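PDB 5HU4: cysteine protease from Listeria monocytogenes, which anchors surface proteins to the cell wall as a class A sortase, cleaving their C-terminal sorting signal and transferring them to the wall through a thioester-linked intermediate. Local coordinates for residues V14-F19 with M57-I62; P61-K66 with L108-K113; T87-E92 with K119-V124. All coordinates share one frame; numbering follows the deposited sequence.

Interaction 1: residues V14-F19 with M57-I62; sequences VNLLVF and MLFGPI
L16 and V14, alternate residues of strand 14-19, both turn their side chains onto the loop 57-62, and the contact is largely apolar with no hydrogen bond across it. L16 makes the closest approach: its CD1 methyl rests 3.4 Å from the carbonyl O of L58 and also reaches the ring of F59, where it lies 3.8 Å from CD1, neither squarely over the face nor at the edge. Its other branch, CD2, meets CD2 of L58 at a looser 4.3 Å.

V14 works with both methyls. With CG1 anti to the backbone N (chi1 170°), CG2 falls beside that N and packs 3.8 Å from CB of P61, the two side chains crossing at a slant; the same methyl lies 4.0 Å from CG2 of I62. CG1 meets the F59 ring at its edge, near the ring plane.

M57 to G60 form a type II' turn, closed by G60 N to M57 O at 3.0 Å, which leads into the 3-10 turn that holds P61 and I62.

The contact lies in the interior of the sortase domain. L58 also touches the active-site H50, while F59 and I62 lean on L108 and T110 of strand 105-111; strand 14-19 itself is hydrogen-bonded to strand 3-9 and, through L17 and F19, to A31.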
loop_
_atom_site.group_PDB
_atom_site.type_symbol
_atom_site.label_atom_id
_atom_site.label_comp_id
_atom_site.label_asym_id
_atom_site.label_seq_id
_atom_site.Cartn_x
_atom_site.Cartn_y
_atom_site.Cartn_z
ATOM N N VAL A 14 -2.838 9.909 0.054
ATOM C CA VAL A 14 -3.236 8.660 0.689
ATOM C C VAL A 14 -2.574 8.534 2.055
ATOM O O VAL A 14 -1.352 8.595 2.168
ATOM C CB VAL A 14 -2.870 7.433 -0.172
ATOM C CG1 VAL A 14 -3.063 6.147 0.619
ATOM C CG2 VAL A 14 -3.703 7.410 -1.443
ATOM N N ASN A 15 -3.391 8.376 3.092
ATOM C CA ASN A 15 -2.897 8.187 4.451
ATOM C C ASN A 15 -3.825 7.242 5.202
ATOM O O ASN A 15 -4.867 7.656 5.707
ATOM C CB ASN A 15 -2.786 9.528 5.180
ATOM C CG ASN A 15 -2.158 9.396 6.556
ATOM O OD1 ASN A 15 -1.603 8.352 6.904
ATOM N ND2 ASN A 15 -2.243 10.458 7.347
ATOM N N LEU A 16 -3.444 5.971 5.268
ATOM C CA LEU A 16 -4.344 4.939 5.769
ATOM C C LEU A 16 -3.717 4.063 6.847
ATOM O O LEU A 16 -2.499 4.036 7.015
ATOM C CB LEU A 16 -4.815 4.055 4.612
ATOM C CG LEU A 16 -5.457 4.766 3.420
ATOM C CD1 LEU A 16 -5.643 3.795 2.269
ATOM C CD2 LEU A 16 -6.783 5.395 3.817
ATOM N N LEU A 17 -4.570 3.346 7.571
ATOM C CA LEU A 17 -4.120 2.335 8.517
ATOM C C LEU A 17 -3.930 1.011 7.788
ATOM O O LEU A 17 -4.644 0.716 6.831
ATOM C CB LEU A 17 -5.125 2.173 9.660
ATOM C CG LEU A 17 -5.325 3.367 10.592
ATOM C CD1 LEU A 17 -6.440 3.081 11.586
ATOM C CD2 LEU A 17 -4.033 3.706 11.318
ATOM N N VAL A 18 -2.964 0.217 8.236
ATOM C CA VAL A 18 -2.726 -1.089 7.634
ATOM C C VAL A 18 -3.298 -2.195 8.513
ATOM O O VAL A 18 -3.006 -2.268 9.706
ATOM C CB VAL A 18 -1.227 -1.346 7.398
ATOM C CG1 VAL A 18 -1.030 -2.661 6.661
ATOM C CG2 VAL A 18 -0.613 -0.201 6.609
ATOM N N PHE A 19 -4.123 -3.048 7.916
ATOM C CA PHE A 19 -4.748 -4.146 8.640
ATOM C C PHE A 19 -4.147 -5.480 8.223
ATOM O O PHE A 19 -3.643 -5.625 7.109
ATOM C CB PHE A 19 -6.260 -4.154 8.406
ATOM C CG PHE A 19 -6.970 -2.968 8.997
ATOM C CD1 PHE A 19 -7.022 -1.764 8.314
ATOM C CD2 PHE A 19 -7.588 -3.061 10.234
ATOM C CE1 PHE A 19 -7.670 -0.671 8.856
ATOM C CE2 PHE A 19 -8.241 -1.971 10.780
ATOM C CZ PHE A 19 -8.282 -0.774 10.090
ATOM N N MET A 57 -11.164 8.021 -1.579
ATOM C CA MET A 57 -11.159 7.046 -0.493
ATOM C C MET A 57 -10.176 5.902 -0.718
ATOM O O MET A 57 -9.983 5.447 -1.847
ATOM C CB MET A 57 -12.564 6.475 -0.293
ATOM C CG MET A 57 -13.621 7.519 0.002
ATOM S SD MET A 57 -13.834 7.837 1.762
ATOM C CE MET A 57 -14.537 6.282 2.301
ATOM N N LEU A 58 -9.565 5.451 0.375
ATOM C CA LEU A 58 -8.716 4.258 0.391
ATOM C C LEU A 58 -7.618 4.272 -0.675
ATOM O O LEU A 58 -6.755 5.149 -0.670
ATOM C CB LEU A 58 -9.583 3.004 0.243
ATOM C CG LEU A 58 -10.648 2.840 1.332
ATOM C CD1 LEU A 58 -11.521 1.621 1.072
ATOM C CD2 LEU A 58 -10.002 2.758 2.709
ATOM N N PHE A 59 -7.648 3.298 -1.582
ATOM C CA PHE A 59 -6.614 3.188 -2.610
ATOM C C PHE A 59 -7.061 3.724 -3.963
ATOM O O PHE A 59 -6.393 3.512 -4.972
ATOM C CB PHE A 59 -6.160 1.737 -2.764
ATOM C CG PHE A 59 -4.947 1.396 -1.951
ATOM C CD1 PHE A 59 -4.416 2.314 -1.060
ATOM C CD2 PHE A 59 -4.327 0.165 -2.086
ATOM C CE1 PHE A 59 -3.299 2.006 -0.312
ATOM C CE2 PHE A 59 -3.210 -0.149 -1.341
ATOM C CZ PHE A 59 -2.695 0.772 -0.452
ATOM N N GLY A 60 -8.199 4.406 -3.981
ATOM C CA GLY A 60 -8.645 5.117 -5.165
ATOM C C GLY A 60 -7.603 6.035 -5.791
ATOM O O GLY A 60 -7.347 5.941 -6.991
ATOM N N PRO A 61 -6.995 6.928 -4.988
ATOM C CA PRO A 61 -6.044 7.899 -5.549
ATOM C C PRO A 61 -4.732 7.318 -6.091
ATOM O O PRO A 61 -4.015 8.044 -6.779
ATOM C CB PRO A 61 -5.749 8.820 -4.359
ATOM C CG PRO A 61 -6.923 8.678 -3.466
ATOM C CD PRO A 61 -7.318 7.244 -3.585
ATOM N N ILE A 62 -4.413 6.060 -5.801
ATOM C CA ILE A 62 -3.139 5.507 -6.263
ATOM C C ILE A 62 -3.197 5.167 -7.751
ATOM O O ILE A 62 -2.201 4.742 -8.337
ATOM C CB ILE A 62 -2.718 4.251 -5.465
ATOM C CG1 ILE A 62 -3.478 3.016 -5.945
ATOM C CG2 ILE A 62 -2.898 4.480 -3.971
ATOM C CD1 ILE A 62 -2.858 1.714 -5.489
#

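Interaction 2: residues P61-K66 with L108-K113; sequences PIMKVK and LITCDK
I62 and M63 lie on a 3-10 turn that covers one side of strand 105-111 in the sortase beta-barrel, the strand that carries the active-site C111. I62 is the inner of the two contacts. Its CG1 takes the cramped position between backbone N and carbonyl carbon (chi1 79°), and with CD1 extended beyond it the branch reaches the strand. CD1 stops 3.7 Å from CB of L108, crossing that side chain aslant, while CG1 meets the CG2 methyl of T110 tip to tip at 3.9 Å.

M63 serves the outer end, where the strand gives way to loop. Bent at chi2 and chi3, its chain lays SD against the strand's outgoing backbone, 3.8 Å from CA of D112 and 3.9 Å from the carbonyl O of C111. These are van der Waals contacts, and no hydrogen bond links the two segments.

The turn keeps its shape through K64 N bonded to P61 O at 3.1 Å. On the strand side, T110 divides its two branches: the methyl faces I62, while OG1 bonds to the carbonyl O of G49. D112 is held by OD1 bonded to OG1 of T117, and the carbonyl O of C111 bonds to ND1 of H51. The C111 side chain, which forms the acyl-thioester intermediate, points away from the turn and lies about 5 Å from the side chain of H50 at nearest atoms. Beyond SD, the CE methyl of M63 sits 3.7 Å from the carbonyl O of D112.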
loop_
_atom_site.group_PDB
_atom_site.type_symbol
_atom_site.label_atom_id
_atom_site.label_comp_id
_atom_site.label_asym_id
_atom_site.label_seq_id
_atom_site.Cartn_x
_atom_site.Cartn_y
_atom_site.Cartn_z
ATOM N N PRO A 61 -6.995 6.928 -4.988
ATOM C CA PRO A 61 -6.044 7.899 -5.549
ATOM C C PRO A 61 -4.732 7.318 -6.091
ATOM O O PRO A 61 -4.015 8.044 -6.779
ATOM C CB PRO A 61 -5.749 8.820 -4.359
ATOM C CG PRO A 61 -6.923 8.678 -3.466
ATOM C CD PRO A 61 -7.318 7.244 -3.585
ATOM N N ILE A 62 -4.413 6.060 -5.801
ATOM C CA ILE A 62 -3.139 5.507 -6.263
ATOM C C ILE A 62 -3.197 5.167 -7.751
ATOM O O ILE A 62 -2.201 4.742 -8.337
ATOM C CB ILE A 62 -2.718 4.251 -5.465
ATOM C CG1 ILE A 62 -3.478 3.016 -5.945
ATOM C CG2 ILE A 62 -2.898 4.480 -3.971
ATOM C CD1 ILE A 62 -2.858 1.714 -5.489
ATOM N N MET A 63 -4.365 5.361 -8.357
ATOM C CA MET A 63 -4.503 5.272 -9.805
ATOM C C MET A 63 -3.659 6.349 -10.476
ATOM O O MET A 63 -3.177 6.172 -11.596
ATOM C CB MET A 63 -5.969 5.422 -10.222
ATOM C CG MET A 63 -6.879 4.296 -9.765
ATOM S SD MET A 63 -6.814 2.855 -10.848
ATOM C CE MET A 63 -7.099 3.613 -12.446
ATOM N N LYS A 64 -3.486 7.468 -9.777
ATOM C CA LYS A 64 -2.778 8.620 -10.317
ATOM C C LYS A 64 -1.348 8.721 -9.793
ATOM O O LYS A 64 -0.710 9.767 -9.914
ATOM C CB LYS A 64 -3.541 9.906 -9.993
ATOM N N VAL A 65 -0.848 7.639 -9.207
ATOM C CA VAL A 65 0.530 7.617 -8.731
ATOM C C VAL A 65 1.471 7.385 -9.907
ATOM O O VAL A 65 1.160 6.625 -10.828
ATOM C CB VAL A 65 0.741 6.539 -7.636
ATOM C CG1 VAL A 65 1.893 5.599 -7.980
ATOM C CG2 VAL A 65 0.977 7.200 -6.292
ATOM N N LYS A 66 2.612 8.065 -9.886
ATOM C CA LYS A 66 3.601 7.925 -10.943
ATOM C C LYS A 66 4.961 7.550 -10.373
ATOM O O LYS A 66 5.183 7.625 -9.165
ATOM C CB LYS A 66 3.707 9.219 -11.752
ATOM N N LEU A 108 1.210 -2.195 -4.194
ATOM C CA LEU A 108 -0.117 -1.652 -3.935
ATOM C C LEU A 108 -1.110 -2.128 -4.990
ATOM O O LEU A 108 -0.874 -1.978 -6.189
ATOM C CB LEU A 108 -0.074 -0.123 -3.895
ATOM C CG LEU A 108 0.963 0.485 -2.948
ATOM C CD1 LEU A 108 0.750 1.983 -2.806
ATOM C CD2 LEU A 108 0.914 -0.201 -1.592
ATOM N N ILE A 109 -2.220 -2.701 -4.536
ATOM C CA ILE A 109 -3.199 -3.285 -5.444
ATOM C C ILE A 109 -4.603 -2.737 -5.209
ATOM O O ILE A 109 -5.102 -2.734 -4.083
ATOM C CB ILE A 109 -3.239 -4.821 -5.310
ATOM C CG1 ILE A 109 -1.838 -5.410 -5.488
ATOM C CG2 ILE A 109 -4.209 -5.423 -6.319
ATOM C CD1 ILE A 109 -1.789 -6.914 -5.374
ATOM N N THR A 110 -5.233 -2.272 -6.284
ATOM C CA THR A 110 -6.610 -1.802 -6.227
ATOM C C THR A 110 -7.321 -2.073 -7.547
ATOM O O THR A 110 -6.677 -2.306 -8.572
ATOM C CB THR A 110 -6.687 -0.295 -5.904
ATOM O OG1 THR A 110 -8.025 0.049 -5.525
ATOM C CG2 THR A 110 -6.266 0.539 -7.106
ATOM N N CYS A 111 -8.648 -2.053 -7.518
ATOM C CA CYS A 111 -9.434 -2.213 -8.734
ATOM C C CYS A 111 -9.250 -0.988 -9.621
ATOM O O CYS A 111 -9.061 0.120 -9.120
ATOM C CB CYS A 111 -10.913 -2.423 -8.404
ATOM S SG CYS A 111 -11.231 -3.720 -7.184
ATOM N N ASP A 112 -9.295 -1.185 -10.935
ATOM C CA ASP A 112 -9.094 -0.076 -11.860
ATOM C C ASP A 112 -10.367 0.756 -12.000
ATOM O O ASP A 112 -10.351 1.835 -12.593
ATOM C CB ASP A 112 -8.635 -0.588 -13.228
ATOM C CG ASP A 112 -9.750 -1.250 -14.013
ATOM O OD1 ASP A 112 -10.508 -2.046 -13.421
ATOM O OD2 ASP A 112 -9.866 -0.975 -15.226
ATOM N N LYS A 113 -11.468 0.241 -11.456
ATOM C CA LYS A 113 -12.746 0.949 -11.454
ATOM C C LYS A 113 -13.441 0.795 -10.102
ATOM O O LYS A 113 -13.159 -0.148 -9.363
ATOM C CB LYS A 113 -13.668 0.433 -12.569
ATOM C CG LYS A 113 -12.970 0.046 -13.862
ATOM C CD LYS A 113 -13.936 -0.602 -14.842
ATOM C CE LYS A 113 -14.423 0.400 -15.875
ATOM N NZ LYS A 113 -13.288 1.076 -16.562
#

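Interaction 3: residues T87-E92 with K119-V124; sequences TKTIDE and KRFVAV
Strands 78-91 and 119-132 are antiparallel neighbours in the sortase barrel, and here they pair at the end close to the active site. K88 with V122 and I90 with R120 are the hydrogen-bonded pairs, each closed by two N-H to O bonds; T87 with A123, T89 with F121 and D91 with K119 are non-hydrogen-bonded pairs. The bonds are short and fairly straight, V122 N to K88 O at 2.6 Å (169°) and R120 N to I90 O at 2.6 Å (174°).

Side chains divide between the two faces. On that of K88, I90, R120 and V122, CG of K88 runs alongside V122, 3.8 Å from its CB, and CD1 of I90 slants across to CG2 of V122 at 3.7 Å. On the other, F121 has CG anti to its backbone N, which lays the ring beside T87, with CZ of F121 3.7 Å from CB of T87 and the carbonyl O of K88 over one face.

Past the end of strand 78-91, E92 grips R120. OE1 makes a salt bridge to NH2 at 2.7 Å, with the carboxylate and guanidinium planes steeply turned, 77° apart, while CB of E92 lies over the guanidinium face. NH1 bonds to the carbonyl O of K119 from above the carbonyl plane, and also to the carbonyl O of T117.

R120 touches C111, the residue of the acyl-thioester intermediate. Held by one carboxylate and two carbonyls, its guanidinium is probably limited in rotation beside that cysteine.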
loop_
_atom_site.group_PDB
_atom_site.type_symbol
_atom_site.label_atom_id
_atom_site.label_comp_id
_atom_site.label_asym_id
_atom_site.label_seq_id
_atom_site.Cartn_x
_atom_site.Cartn_y
_atom_site.Cartn_z
ATOM N N THR A 87 4.110 1.039 -12.625
ATOM C CA THR A 87 2.662 1.116 -12.494
ATOM C C THR A 87 2.035 0.366 -13.661
ATOM O O THR A 87 2.442 0.549 -14.808
ATOM C CB THR A 87 2.154 2.570 -12.480
ATOM O OG1 THR A 87 2.542 3.225 -13.694
ATOM C CG2 THR A 87 2.728 3.330 -11.293
ATOM N N LYS A 88 1.050 -0.478 -13.376
ATOM C CA LYS A 88 0.485 -1.329 -14.414
ATOM C C LYS A 88 -0.949 -1.750 -14.121
ATOM O O LYS A 88 -1.408 -1.696 -12.980
ATOM C CB LYS A 88 1.356 -2.573 -14.600
ATOM C CG LYS A 88 1.461 -3.444 -13.356
ATOM C CD LYS A 88 2.445 -4.585 -13.554
ATOM C CE LYS A 88 2.725 -5.305 -12.244
ATOM N NZ LYS A 88 3.879 -6.238 -12.356
ATOM N N THR A 89 -1.650 -2.164 -15.171
ATOM C CA THR A 89 -2.983 -2.734 -15.039
ATOM C C THR A 89 -2.946 -4.205 -15.435
ATOM O O THR A 89 -2.490 -4.550 -16.525
ATOM C CB THR A 89 -4.013 -1.990 -15.908
ATOM O OG1 THR A 89 -4.009 -0.598 -15.571
ATOM C CG2 THR A 89 -5.407 -2.560 -15.689
ATOM N N ILE A 90 -3.414 -5.070 -14.542
ATOM C CA ILE A 90 -3.395 -6.507 -14.790
ATOM C C ILE A 90 -4.768 -7.133 -14.570
ATOM O O ILE A 90 -5.665 -6.502 -14.010
ATOM C CB ILE A 90 -2.380 -7.227 -13.880
ATOM C CG1 ILE A 90 -2.797 -7.101 -12.413
ATOM C CG2 ILE A 90 -0.982 -6.664 -14.084
ATOM C CD1 ILE A 90 -1.977 -7.955 -11.468
ATOM N N ASP A 91 -4.924 -8.376 -15.015
ATOM C CA ASP A 91 -6.132 -9.139 -14.733
ATOM C C ASP A 91 -6.047 -9.693 -13.314
ATOM O O ASP A 91 -4.954 -9.986 -12.827
ATOM C CB ASP A 91 -6.318 -10.267 -15.750
ATOM C CG ASP A 91 -7.673 -10.938 -15.638
ATOM O OD1 ASP A 91 -7.786 -11.937 -14.896
ATOM O OD2 ASP A 91 -8.627 -10.468 -16.293
ATOM N N GLU A 92 -7.194 -9.836 -12.655
ATOM C CA GLU A 92 -7.229 -10.250 -11.253
ATOM C C GLU A 92 -6.675 -11.655 -11.049
ATOM O O GLU A 92 -6.255 -12.011 -9.948
ATOM C CB GLU A 92 -8.659 -10.173 -10.716
ATOM C CG GLU A 92 -9.664 -10.996 -11.505
ATOM C CD GLU A 92 -11.057 -10.942 -10.907
ATOM O OE1 GLU A 92 -11.281 -10.129 -9.983
ATOM O OE2 GLU A 92 -11.930 -11.712 -11.359
ATOM N N LYS A 119 -10.163 -6.395 -13.579
ATOM C CA LYS A 119 -8.867 -5.766 -13.793
ATOM C C LYS A 119 -8.381 -5.033 -12.547
ATOM O O LYS A 119 -9.168 -4.430 -11.817
ATOM C CB LYS A 119 -8.936 -4.806 -14.984
ATOM C CG LYS A 119 -9.122 -5.496 -16.332
ATOM C CD LYS A 119 -8.513 -6.896 -16.332
ATOM C CE LYS A 119 -8.633 -7.567 -17.693
ATOM N NZ LYS A 119 -7.870 -6.848 -18.754
ATOM N N ARG A 120 -7.075 -5.097 -12.311
ATOM C CA ARG A 120 -6.471 -4.470 -11.143
ATOM C C ARG A 120 -5.383 -3.486 -11.550
ATOM O O ARG A 120 -4.632 -3.739 -12.493
ATOM C CB ARG A 120 -5.878 -5.529 -10.211
ATOM C CG ARG A 120 -6.873 -6.553 -9.697
ATOM C CD ARG A 120 -7.807 -5.949 -8.665
ATOM N NE ARG A 120 -8.853 -6.887 -8.270
ATOM C CZ ARG A 120 -9.996 -7.050 -8.927
ATOM N NH1 ARG A 120 -10.249 -6.333 -10.014
ATOM N NH2 ARG A 120 -10.892 -7.928 -8.495
ATOM N N PHE A 121 -5.301 -2.364 -10.841
ATOM C CA PHE A 121 -4.177 -1.453 -11.013
ATOM C C PHE A 121 -3.113 -1.784 -9.976
ATOM O O PHE A 121 -3.419 -1.950 -8.794
ATOM C CB PHE A 121 -4.615 0.007 -10.887
ATOM C CG PHE A 121 -3.498 0.995 -11.095
ATOM C CD1 PHE A 121 -2.745 1.450 -10.023
ATOM C CD2 PHE A 121 -3.199 1.466 -12.364
ATOM C CE1 PHE A 121 -1.715 2.354 -10.214
ATOM C CE2 PHE A 121 -2.171 2.372 -12.558
ATOM C CZ PHE A 121 -1.430 2.816 -11.482
ATOM N N VAL A 122 -1.865 -1.884 -10.422
ATOM C CA VAL A 122 -0.772 -2.259 -9.535
ATOM C C VAL A 122 0.340 -1.215 -9.537
ATOM O O VAL A 122 0.767 -0.749 -10.594
ATOM C CB VAL A 122 -0.177 -3.625 -9.926
ATOM C CG1 VAL A 122 0.884 -4.049 -8.924
ATOM C CG2 VAL A 122 -1.272 -4.673 -10.011
ATOM N N ALA A 123 0.798 -0.852 -8.344
ATOM C CA ALA A 123 1.930 0.052 -8.195
ATOM C C ALA A 123 3.021 -0.610 -7.358
ATOM O O ALA A 123 2.794 -0.975 -6.203
ATOM C CB ALA A 123 1.490 1.362 -7.561
ATOM N N VAL A 124 4.201 -0.766 -7.949
ATOM C CA VAL A 124 5.328 -1.389 -7.264
ATOM C C VAL A 124 6.390 -0.351 -6.912
ATOM O O VAL A 124 6.757 0.483 -7.743
ATOM C CB VAL A 124 5.964 -2.503 -8.123
ATOM C CG1 VAL A 124 7.286 -2.969 -7.523
ATOM C CG2 VAL A 124 5.000 -3.669 -8.280
#

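The three contacts climb from the interior to the surface. Interaction 1 is buried and joins mostly apolar side chains without hydrogen bonds, interaction 2 is partly buried and also lacks hydrogen bonds, whereas interaction 3, at the surface, relies on strand pairing and a salt bridge. P61 and I62 belong to both of the first two, so the 57-66 loop bridges strand 14-19 and strand 105-111. Interactions 2 and 3 meet through adjacent strands, F121 N lying 2.7 Å from T110 O in a probable hydrogen bond. Each of the three has a residue close to the active site, but only interaction 2 contains one of its annotated residues, C111.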